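Local coordinates for protein tRNA (cytosine(38)-C(5))-methyltransferase (Schizosaccharomyces pombe, PDB 6FDF) that methylates carbon 5 of cytosine 38 in the anticodon loop of tRNA(Asp), and more weakly of tRNA(Glu), using S-adenosyl-L-methionine, at residues L11-L16 and L78-P83; F242-T247 and L312-N317; S255-S260 and R279-R284. All coordinates share one frame; numbering follows the deposited sequence.

In the fold
The three contacts follow one another from the large central sheet outward. Interaction 1 pairs strands 11-16 and 78-81 in the middle of the seven-stranded mixed sheet of the methyltransferase. About 21 Å away, centre to centre, interaction 2 sets the loop 242-247 against the end of helix 305-313, where the chain runs on past S-adenosyl-L-homocysteine. Interaction 3, in the small three-stranded sheet, has its centre about 14 Å from that of interaction 2 and about 33 Å from that of interaction 1, across the chain's centre from the latter. Its segments both fall between those of interaction 2 in sequence. Y246 OH, reaching S255 O and F281 N, ties the small sheet to the loop of interaction 2.

Interaction 1: residues L11-L16 and L78-P83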
loop_
_atom_site.group_PDB
_atom_site.type_symbol
_atom_site.label_atom_id
_atom_site.label_comp_id
_atom_site.label_asym_id
_atom_site.label_seq_id
_atom_site.Cartn_x
_atom_site.Cartn_y
_atom_site.Cartn_z
ATOM N N LEU A 11 -14.465 -14.840 -10.008
ATOM C CA LEU A 11 -13.021 -14.999 -9.894
ATOM C C LEU A 11 -12.645 -15.298 -8.448
ATOM O O LEU A 11 -12.930 -14.496 -7.549
ATOM C CB LEU A 11 -12.311 -13.738 -10.385
ATOM C CG LEU A 11 -10.780 -13.728 -10.343
ATOM C CD1 LEU A 11 -10.215 -14.713 -11.348
ATOM C CD2 LEU A 11 -10.247 -12.328 -10.604
ATOM N N ARG A 12 -11.990 -16.438 -8.225
ATOM C CA ARG A 12 -11.486 -16.778 -6.898
ATOM C C ARG A 12 -10.123 -16.122 -6.708
ATOM O O ARG A 12 -9.210 -16.338 -7.514
ATOM C CB ARG A 12 -11.397 -18.294 -6.729
ATOM C CG ARG A 12 -12.752 -19.005 -6.800
ATOM C CD ARG A 12 -12.585 -20.530 -6.821
ATOM N NE ARG A 12 -11.920 -21.066 -5.630
ATOM C CZ ARG A 12 -12.536 -21.338 -4.480
ATOM N NH1 ARG A 12 -13.838 -21.106 -4.337
ATOM N NH2 ARG A 12 -11.848 -21.838 -3.460
ATOM N N VAL A 13 -9.984 -15.335 -5.641
ATOM C CA VAL A 13 -8.788 -14.536 -5.382
ATOM C C VAL A 13 -8.160 -14.962 -4.064
ATOM O O VAL A 13 -8.859 -15.136 -3.059
ATOM C CB VAL A 13 -9.116 -13.031 -5.353
ATOM C CG1 VAL A 13 -7.834 -12.215 -5.167
ATOM C CG2 VAL A 13 -9.845 -12.619 -6.616
ATOM N N LEU A 14 -6.836 -15.109 -4.064
ATOM C CA LEU A 14 -6.065 -15.340 -2.846
ATOM C C LEU A 14 -5.288 -14.066 -2.535
ATOM O O LEU A 14 -4.505 -13.599 -3.365
ATOM C CB LEU A 14 -5.118 -16.526 -3.020
ATOM C CG LEU A 14 -4.184 -16.853 -1.856
ATOM C CD1 LEU A 14 -4.987 -17.281 -0.629
ATOM C CD2 LEU A 14 -3.191 -17.926 -2.271
ATOM N N GLU A 15 -5.496 -13.517 -1.345
ATOM C CA GLU A 15 -4.962 -12.202 -0.980
ATOM C C GLU A 15 -3.876 -12.410 0.079
ATOM O O GLU A 15 -4.159 -12.472 1.274
ATOM C CB GLU A 15 -6.105 -11.307 -0.491
ATOM C CG GLU A 15 -5.757 -9.859 -0.219
ATOM C CD GLU A 15 -6.972 -9.062 0.228
ATOM O OE1 GLU A 15 -6.821 -7.849 0.495
ATOM O OE2 GLU A 15 -8.078 -9.649 0.314
ATOM N N LEU A 16 -2.630 -12.533 -0.377
ATOM C CA LEU A 16 -1.500 -12.814 0.504
ATOM C C LEU A 16 -0.906 -11.520 1.046
ATOM O O LEU A 16 -0.810 -10.523 0.321
ATOM C CB LEU A 16 -0.426 -13.595 -0.253
ATOM C CG LEU A 16 -0.868 -14.944 -0.823
ATOM C CD1 LEU A 16 0.162 -15.488 -1.794
ATOM C CD2 LEU A 16 -1.116 -15.922 0.313
ATOM N N LEU A 78 -6.499 -15.703 -9.331
ATOM C CA LEU A 78 -5.701 -14.501 -9.124
ATOM C C LEU A 78 -5.058 -14.587 -7.748
ATOM O O LEU A 78 -5.747 -14.855 -6.759
ATOM C CB LEU A 78 -6.556 -13.229 -9.221
ATOM C CG LEU A 78 -5.892 -11.953 -8.685
ATOM C CD1 LEU A 78 -4.683 -11.564 -9.539
ATOM C CD2 LEU A 78 -6.878 -10.792 -8.608
ATOM N N TRP A 79 -3.744 -14.401 -7.688
ATOM C CA TRP A 79 -3.043 -14.211 -6.423
ATOM C C TRP A 79 -2.546 -12.776 -6.363
ATOM O O TRP A 79 -1.918 -12.305 -7.315
ATOM C CB TRP A 79 -1.830 -15.133 -6.280
ATOM C CG TRP A 79 -2.078 -16.606 -6.273
ATOM C CD1 TRP A 79 -3.274 -17.254 -6.404
ATOM C CD2 TRP A 79 -1.083 -17.618 -6.144
ATOM N NE1 TRP A 79 -3.077 -18.620 -6.353
ATOM C CE2 TRP A 79 -1.738 -18.864 -6.194
ATOM C CE3 TRP A 79 0.304 -17.592 -5.976
ATOM C CZ2 TRP A 79 -1.051 -20.070 -6.095
ATOM C CZ3 TRP A 79 0.985 -18.790 -5.875
ATOM C CH2 TRP A 79 0.308 -20.011 -5.941
ATOM N N THR A 80 -2.833 -12.082 -5.264
ATOM C CA THR A 80 -2.245 -10.770 -5.013
ATOM C C THR A 80 -1.268 -10.888 -3.849
ATOM O O THR A 80 -1.454 -11.710 -2.944
ATOM C CB THR A 80 -3.314 -9.709 -4.707
ATOM O OG1 THR A 80 -3.936 -9.984 -3.439
ATOM C CG2 THR A 80 -4.368 -9.660 -5.812
ATOM N N MET A 81 -0.226 -10.060 -3.858
ATOM C CA MET A 81 0.723 -10.122 -2.756
ATOM C C MET A 81 1.469 -8.804 -2.636
ATOM O O MET A 81 1.800 -8.174 -3.644
ATOM C CB MET A 81 1.716 -11.283 -2.932
ATOM C CG MET A 81 2.453 -11.286 -4.258
ATOM S SD MET A 81 3.397 -12.805 -4.519
ATOM C CE MET A 81 2.140 -13.887 -5.175
ATOM N N SER A 82 1.726 -8.407 -1.389
ATOM C CA SER A 82 2.582 -7.266 -1.068
ATOM C C SER A 82 3.638 -7.804 -0.111
ATOM O O SER A 82 3.559 -7.605 1.111
ATOM C CB SER A 82 1.781 -6.107 -0.469
ATOM O OG SER A 82 2.578 -4.932 -0.383
ATOM N N PRO A 83 4.633 -8.521 -0.630
ATOM C CA PRO A 83 5.519 -9.291 0.248
ATOM C C PRO A 83 6.489 -8.407 1.014
ATOM O O PRO A 83 6.697 -7.232 0.703
ATOM C CB PRO A 83 6.262 -10.221 -0.719
ATOM C CG PRO A 83 6.200 -9.512 -2.043
ATOM C CD PRO A 83 4.859 -8.828 -2.055
HETATM O O HOH W 1 -2.393 -9.023 -1.303
#
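L14 lays its CD2 methyl over one face of the W79 indole, 4.1 Å from the centroid of the five-membered ring and 7° off the normal, a CH-pi contact. With chi1 at 177° the L14 chain swings CG away from its backbone N and runs beside the indole; L14 CB also touches W79 CD1. F71 stacks with the same indole. The side chains of V13, E15, L78 and T80 point to the other face of the sheet, where V13 CG1 meets L78 CD2 at 3.8 Å and helix 22-29 packs through L27 and M23. Between the faces run the bonds of a parallel pair in the central sheet of a Rossmann-like class I methyltransferase: L14 N to L78 O (2.9 Å), T80 N to L14 O (3.0 Å) and L16 N to T80 O (2.9 Å), the last with its donor tilted 28° from the carbonyl plane. Where the strands end, a water donates to L16 O at 2.7 Å and hydrogen-bonds T80 OG1. Farther out, the buried carboxylate of E15 is held by H24 N and Y50 OH, while S82, which touches S-adenosyl-L-homocysteine, is bonded through OG to E125.

Interaction 2: residues F242-T247 and L312-N317. With SAH (S-adenosyl-L-homocysteine), chain E.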
loop_
_atom_site.group_PDB
_atom_site.type_symbol
_atom_site.label_atom_id
_atom_site.label_comp_id
_atom_site.label_asym_id
_atom_site.label_seq_id
_atom_site.Cartn_x
_atom_site.Cartn_y
_atom_site.Cartn_z
ATOM N N PHE A 242 3.929 8.548 3.704
ATOM C CA PHE A 242 3.644 8.133 5.074
ATOM C C PHE A 242 4.295 6.789 5.371
ATOM O O PHE A 242 4.241 5.867 4.550
ATOM C CB PHE A 242 2.136 8.011 5.304
ATOM C CG PHE A 242 1.400 9.318 5.244
ATOM C CD1 PHE A 242 1.495 10.233 6.280
ATOM C CD2 PHE A 242 0.584 9.618 4.159
ATOM C CE1 PHE A 242 0.807 11.443 6.225
ATOM C CE2 PHE A 242 -0.110 10.811 4.102
ATOM C CZ PHE A 242 0.004 11.731 5.136
ATOM N N THR A 243 4.882 6.667 6.562
ATOM C CA THR A 243 5.489 5.409 6.997
ATOM C C THR A 243 5.002 5.041 8.391
ATOM O O THR A 243 4.296 5.803 9.059
ATOM C CB THR A 243 7.020 5.483 7.020
ATOM O OG1 THR A 243 7.442 6.219 8.177
ATOM C CG2 THR A 243 7.564 6.145 5.760
ATOM N N ARG A 244 5.447 3.861 8.838
ATOM C CA ARG A 244 5.188 3.381 10.190
ATOM C C ARG A 244 5.721 4.319 11.266
ATOM O O ARG A 244 5.240 4.277 12.405
ATOM C CB ARG A 244 5.821 1.997 10.346
ATOM C CG ARG A 244 5.544 1.307 11.661
ATOM C CD ARG A 244 6.025 -0.124 11.599
ATOM N NE ARG A 244 5.791 -0.824 12.857
ATOM C CZ ARG A 244 5.775 -2.145 12.973
ATOM N NH1 ARG A 244 5.559 -2.700 14.154
ATOM N NH2 ARG A 244 5.967 -2.906 11.904
ATOM N N GLY A 245 6.688 5.167 10.940
ATOM C CA GLY A 245 7.238 6.107 11.894
ATOM C C GLY A 245 6.425 7.364 12.113
ATOM O O GLY A 245 6.779 8.177 12.970
ATOM N N TYR A 246 5.339 7.543 11.364
ATOM C CA TYR A 246 4.598 8.797 11.392
ATOM C C TYR A 246 4.005 9.039 12.776
ATOM O O TYR A 246 3.415 8.136 13.378
ATOM C CB TYR A 246 3.491 8.782 10.335
ATOM C CG TYR A 246 2.856 10.144 10.126
ATOM C CD1 TYR A 246 3.616 11.221 9.697
ATOM C CD2 TYR A 246 1.498 10.347 10.356
ATOM C CE1 TYR A 246 3.043 12.471 9.501
ATOM C CE2 TYR A 246 0.913 11.589 10.159
ATOM C CZ TYR A 246 1.689 12.645 9.731
ATOM O OH TYR A 246 1.131 13.897 9.538
ATOM N N THR A 247 4.169 10.270 13.268
ATOM C CA THR A 247 3.853 10.813 14.602
ATOM C C THR A 247 4.902 10.414 15.638
ATOM O O THR A 247 4.782 10.827 16.803
ATOM C CB THR A 247 2.452 10.436 15.136
ATOM O OG1 THR A 247 2.418 9.061 15.563
ATOM C CG2 THR A 247 1.390 10.667 14.076
ATOM N N LEU A 312 -1.665 1.630 8.222
ATOM C CA LEU A 312 -1.774 2.429 7.005
ATOM C C LEU A 312 -0.405 2.697 6.394
ATOM O O LEU A 312 -0.254 2.708 5.166
ATOM C CB LEU A 312 -2.503 3.739 7.313
ATOM C CG LEU A 312 -4.013 3.573 7.501
ATOM C CD1 LEU A 312 -4.640 4.802 8.176
ATOM C CD2 LEU A 312 -4.686 3.289 6.156
ATOM N N GLY A 313 0.607 2.894 7.240
ATOM C CA GLY A 313 1.954 3.157 6.762
ATOM C C GLY A 313 2.513 2.055 5.888
ATOM O O GLY A 313 3.413 2.314 5.081
ATOM N N ASN A 314 2.005 0.830 6.040
ATOM C CA ASN A 314 2.422 -0.322 5.250
ATOM C C ASN A 314 1.405 -0.731 4.193
ATOM O O ASN A 314 1.528 -1.817 3.622
ATOM C CB ASN A 314 2.680 -1.519 6.167
ATOM C CG ASN A 314 3.927 -1.360 6.982
ATOM O OD1 ASN A 314 4.902 -0.761 6.529
ATOM N ND2 ASN A 314 3.915 -1.903 8.196
ATOM N N SER A 315 0.408 0.106 3.919
ATOM C CA SER A 315 -0.678 -0.240 3.013
ATOM C C SER A 315 -0.412 0.285 1.604
ATOM O O SER A 315 0.417 1.171 1.388
ATOM C CB SER A 315 -2.009 0.319 3.526
ATOM O OG SER A 315 -2.364 -0.255 4.772
ATOM N N ILE A 316 -1.141 -0.277 0.640
ATOM C CA ILE A 316 -1.041 0.160 -0.748
ATOM C C ILE A 316 -1.840 1.437 -0.937
ATOM O O ILE A 316 -2.610 1.837 -0.056
ATOM C CB ILE A 316 -1.560 -0.928 -1.704
ATOM C CG1 ILE A 316 -3.050 -1.186 -1.418
ATOM C CG2 ILE A 316 -0.728 -2.185 -1.570
ATOM C CD1 ILE A 316 -3.783 -1.931 -2.497
ATOM N N ASN A 317 -1.692 2.066 -2.099
ATOM C CA ASN A 317 -2.675 3.034 -2.557
ATOM C C ASN A 317 -3.764 2.283 -3.314
ATOM O O ASN A 317 -3.500 1.672 -4.358
ATOM C CB ASN A 317 -2.045 4.119 -3.427
ATOM C CG ASN A 317 -3.046 5.178 -3.820
ATOM O OD1 ASN A 317 -3.960 4.912 -4.602
ATOM N ND2 ASN A 317 -2.914 6.378 -3.248
HETATM N N SAH E . -1.007 -4.951 1.406
HETATM C CA SAH E . -1.587 -4.876 2.729
HETATM C CB SAH E . -0.511 -4.747 3.811
HETATM C CG SAH E . 0.814 -5.359 3.363
HETATM S SD SAH E . 2.160 -4.926 4.423
HETATM C C SAH E . -2.554 -3.737 2.798
HETATM O O SAH E . -2.786 -3.095 1.751
HETATM O OXT SAH E . -3.090 -3.496 3.902
HETATM C "C5'" SAH E . 2.822 -6.550 4.542
HETATM C "C4'" SAH E . 1.902 -7.409 5.410
HETATM O "O4'" SAH E . 2.375 -8.741 5.335
HETATM C "C3'" SAH E . 1.890 -6.996 6.882
HETATM O "O3'" SAH E . 0.545 -6.837 7.331
HETATM C "C2'" SAH E . 2.505 -8.190 7.616
HETATM O "O2'" SAH E . 1.830 -8.471 8.847
HETATM C "C1'" SAH E . 2.308 -9.327 6.622
HETATM N N9 SAH E . 3.365 -10.361 6.656
HETATM C C8 SAH E . 4.700 -10.171 6.675
HETATM N N7 SAH E . 5.350 -11.360 6.700
HETATM C C5 SAH E . 4.428 -12.343 6.696
HETATM C C6 SAH E . 4.435 -13.819 6.713
HETATM N N6 SAH E . 5.598 -14.506 6.740
HETATM N N1 SAH E . 3.234 -14.445 6.701
HETATM C C2 SAH E . 2.071 -13.770 6.674
HETATM N N3 SAH E . 1.991 -12.427 6.657
HETATM C C4 SAH E . 3.120 -11.673 6.675
HETATM O O HOH W 2 5.913 1.968 6.676
#
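A type I beta turn, T243 to Y246, packs here against G313 and N314, at the C-terminal side of helix 305-313, where N314, S315 and I316 line the S-adenosyl-L-homocysteine pocket. The turn is closed by Y246 N to T243 O, and T243 OG1 takes the N-H of G245 at 3.1 Å, an ST turn laid over the same residues. G313 is the point of closest packing: its CA lies 3.9 Å from T243 C, and a beta carbon there would probably collide with T243 C and R244 N, consistent with a glycine at this place. One water bridges the two sides, accepting from R244 N at 2.9 Å and donating to N314 OD1 at 2.9 Å and, weakly, to G313 O. R166 ties the backbones together from outside, its guanidinium bonding F242 O, G313 O and S315 O. Within the loop, F242 CD1 lies over the centre of the Y246 ring, 3.9 Å above its plane, and the phenol oxygen goes on to S255 O and F281 N. N314 sets CG anti to its carbonyl carbon (chi1 -72°), which turns the amide toward the loop and its water while CB stays beside the ligand's sulfur. Beyond it the backbone follows the homocysteine part: N314 O comes within 3.3 Å of SAH SD, and I316 N makes a weak, nearly straight bond to the carboxylate atom SAH O, 3.4 Å away.

Interaction 3: residues S255-S260 and R279-R284; sequences SILQMS and RYFTAR
The guanidinium of R279 has the CD2 methyl of L257 over one face, 3.3 Å above its plane and offset toward the rim, and M259 SD at its edge, 3.4 Å from R279 NE. T282 N also lies at that group's edge. Among the other flat groups, the F281 ring turns an edge to S255 O, with CD2 3.6 Å from that oxygen, and the Y280 ring meets I256 CG2 obliquely. All this surrounds an antiparallel hydrogen-bonded pair, L257 with R279, in the small three-stranded sheet where 256-258 runs between 231-232 and 278-279. Its two bonds are L257 N to R279 O (2.9 Å) and R279 N to L257 O (3.0 Å); the first is the straighter, at 169°.

R279 and L257 project from the same face of the sheet and lie side by side, whereas M259 crosses the arginine at about a right angle and touches its CG and CD through SD and CE. With CG between the backbone N and the carbonyl carbon (chi1 70°) and the chain extended from there to NE, the side chain runs along L257 and places NH1 3.1 Å from Y280 O, to which it donates. The same nitrogen forms a salt bridge with E285 in helix 283-289, so the arginine joins the strand end to the helix that follows it. A leucine in its place would probably leave E285 without this positive partner, Y280 O without this donor, and L257 CD2 and M259 SD without the flat group they flank. T282, the N-cap of that helix, uses its side chain to cap a backbone N just beyond, and its OG1 is hydrogen-bonded to E207 as well. At the F281 edge that faces S255 O, S255 CB sits 4.5 Å from F281 CE2.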
loop_
_atom_site.group_PDB
_atom_site.type_symbol
_atom_site.label_atom_id
_atom_site.label_comp_id
_atom_site.label_asym_id
_atom_site.label_seq_id
_atom_site.Cartn_x
_atom_site.Cartn_y
_atom_site.Cartn_z
ATOM N N SER A 255 4.534 14.261 5.915
ATOM C CA SER A 255 4.415 15.699 6.108
ATOM C C SER A 255 3.449 16.011 7.247
ATOM O O SER A 255 2.669 15.162 7.682
ATOM C CB SER A 255 3.914 16.371 4.831
ATOM O OG SER A 255 4.729 16.046 3.719
ATOM N N ILE A 256 3.509 17.251 7.725
ATOM C CA ILE A 256 2.555 17.756 8.701
ATOM C C ILE A 256 1.853 18.965 8.095
ATOM O O ILE A 256 2.304 19.541 7.102
ATOM C CB ILE A 256 3.211 18.116 10.051
ATOM C CG1 ILE A 256 4.395 19.063 9.856
ATOM C CG2 ILE A 256 3.673 16.838 10.772
ATOM C CD1 ILE A 256 4.958 19.613 11.151
ATOM N N LEU A 257 0.746 19.353 8.720
ATOM C CA LEU A 257 -0.197 20.323 8.166
ATOM C C LEU A 257 -0.149 21.627 8.951
ATOM O O LEU A 257 -0.379 21.631 10.167
ATOM C CB LEU A 257 -1.621 19.763 8.182
ATOM C CG LEU A 257 -2.675 20.675 7.544
ATOM C CD1 LEU A 257 -2.488 20.741 6.041
ATOM C CD2 LEU A 257 -4.076 20.196 7.902
ATOM N N GLN A 258 0.119 22.729 8.251
ATOM C CA GLN A 258 -0.013 24.066 8.819
ATOM C C GLN A 258 -1.468 24.508 8.724
ATOM O O GLN A 258 -2.014 24.619 7.621
ATOM C CB GLN A 258 0.882 25.057 8.081
ATOM C CG GLN A 258 0.605 26.517 8.430
ATOM C CD GLN A 258 1.437 27.487 7.605
ATOM O OE1 GLN A 258 2.538 27.162 7.164
ATOM N NE2 GLN A 258 0.912 28.690 7.401
ATOM N N MET A 259 -2.095 24.761 9.873
ATOM C CA MET A 259 -3.465 25.260 9.895
ATOM C C MET A 259 -3.559 26.780 9.938
ATOM O O MET A 259 -4.634 27.326 9.658
ATOM C CB MET A 259 -4.226 24.667 11.083
ATOM C CG MET A 259 -4.413 23.158 10.988
ATOM S SD MET A 259 -5.617 22.489 12.159
ATOM C CE MET A 259 -4.700 22.576 13.692
ATOM N N SER A 260 -2.481 27.476 10.290
ATOM C CA SER A 260 -2.517 28.931 10.282
ATOM C C SER A 260 -2.443 29.460 8.848
ATOM O O SER A 260 -2.157 28.729 7.898
ATOM C CB SER A 260 -1.377 29.491 11.130
ATOM O OG SER A 260 -0.146 29.393 10.432
ATOM N N ARG A 279 -0.264 20.337 12.837
ATOM C CA ARG A 279 -0.830 19.091 13.329
ATOM C C ARG A 279 -0.460 17.950 12.393
ATOM O O ARG A 279 -0.169 18.160 11.214
ATOM C CB ARG A 279 -2.359 19.169 13.468
ATOM C CG ARG A 279 -3.140 19.237 12.150
ATOM C CD ARG A 279 -4.632 19.038 12.444
ATOM N NE ARG A 279 -5.524 19.229 11.297
ATOM C CZ ARG A 279 -5.835 18.273 10.423
ATOM N NH1 ARG A 279 -5.301 17.060 10.538
ATOM N NH2 ARG A 279 -6.675 18.529 9.424
ATOM N N TYR A 280 -0.474 16.730 12.934
ATOM C CA TYR A 280 -0.401 15.545 12.094
ATOM C C TYR A 280 -1.704 15.382 11.320
ATOM O O TYR A 280 -2.768 15.822 11.761
ATOM C CB TYR A 280 -0.139 14.296 12.945
ATOM C CG TYR A 280 1.148 14.382 13.733
ATOM C CD1 TYR A 280 2.380 14.231 13.100
ATOM C CD2 TYR A 280 1.137 14.612 15.105
ATOM C CE1 TYR A 280 3.567 14.320 13.809
ATOM C CE2 TYR A 280 2.320 14.697 15.825
ATOM C CZ TYR A 280 3.531 14.545 15.171
ATOM O OH TYR A 280 4.713 14.631 15.879
ATOM N N PHE A 281 -1.617 14.754 10.150
ATOM C CA PHE A 281 -2.826 14.241 9.521
ATOM C C PHE A 281 -3.454 13.196 10.429
ATOM O O PHE A 281 -2.751 12.423 11.082
ATOM C CB PHE A 281 -2.511 13.632 8.151
ATOM C CG PHE A 281 -2.119 14.647 7.117
ATOM C CD1 PHE A 281 -3.085 15.395 6.461
ATOM C CD2 PHE A 281 -0.788 14.854 6.795
ATOM C CE1 PHE A 281 -2.727 16.333 5.508
ATOM C CE2 PHE A 281 -0.428 15.791 5.844
ATOM C CZ PHE A 281 -1.400 16.532 5.201
ATOM N N THR A 282 -4.783 13.186 10.484
ATOM C CA THR A 282 -5.467 12.129 11.213
ATOM C C THR A 282 -5.350 10.817 10.445
ATOM O O THR A 282 -5.059 10.798 9.246
ATOM C CB THR A 282 -6.940 12.481 11.422
ATOM O OG1 THR A 282 -7.639 12.331 10.180
ATOM C CG2 THR A 282 -7.087 13.916 11.913
ATOM N N ALA A 283 -5.588 9.702 11.142
ATOM C CA ALA A 283 -5.537 8.414 10.453
ATOM C C ALA A 283 -6.600 8.329 9.365
ATOM O O ALA A 283 -6.361 7.715 8.317
ATOM C CB ALA A 283 -5.694 7.261 11.445
ATOM N N ARG A 284 -7.760 8.958 9.580
ATOM C CA ARG A 284 -8.778 9.007 8.534
ATOM C C ARG A 284 -8.271 9.753 7.305
ATOM O O ARG A 284 -8.524 9.339 6.168
ATOM C CB ARG A 284 -10.053 9.666 9.066
ATOM C CG ARG A 284 -11.081 9.955 7.977
ATOM C CD ARG A 284 -11.628 8.658 7.399
ATOM N NE ARG A 284 -12.313 7.855 8.402
ATOM C CZ ARG A 284 -12.645 6.580 8.229
ATOM N NH1 ARG A 284 -12.350 5.970 7.088
ATOM N NH2 ARG A 284 -13.277 5.920 9.194
#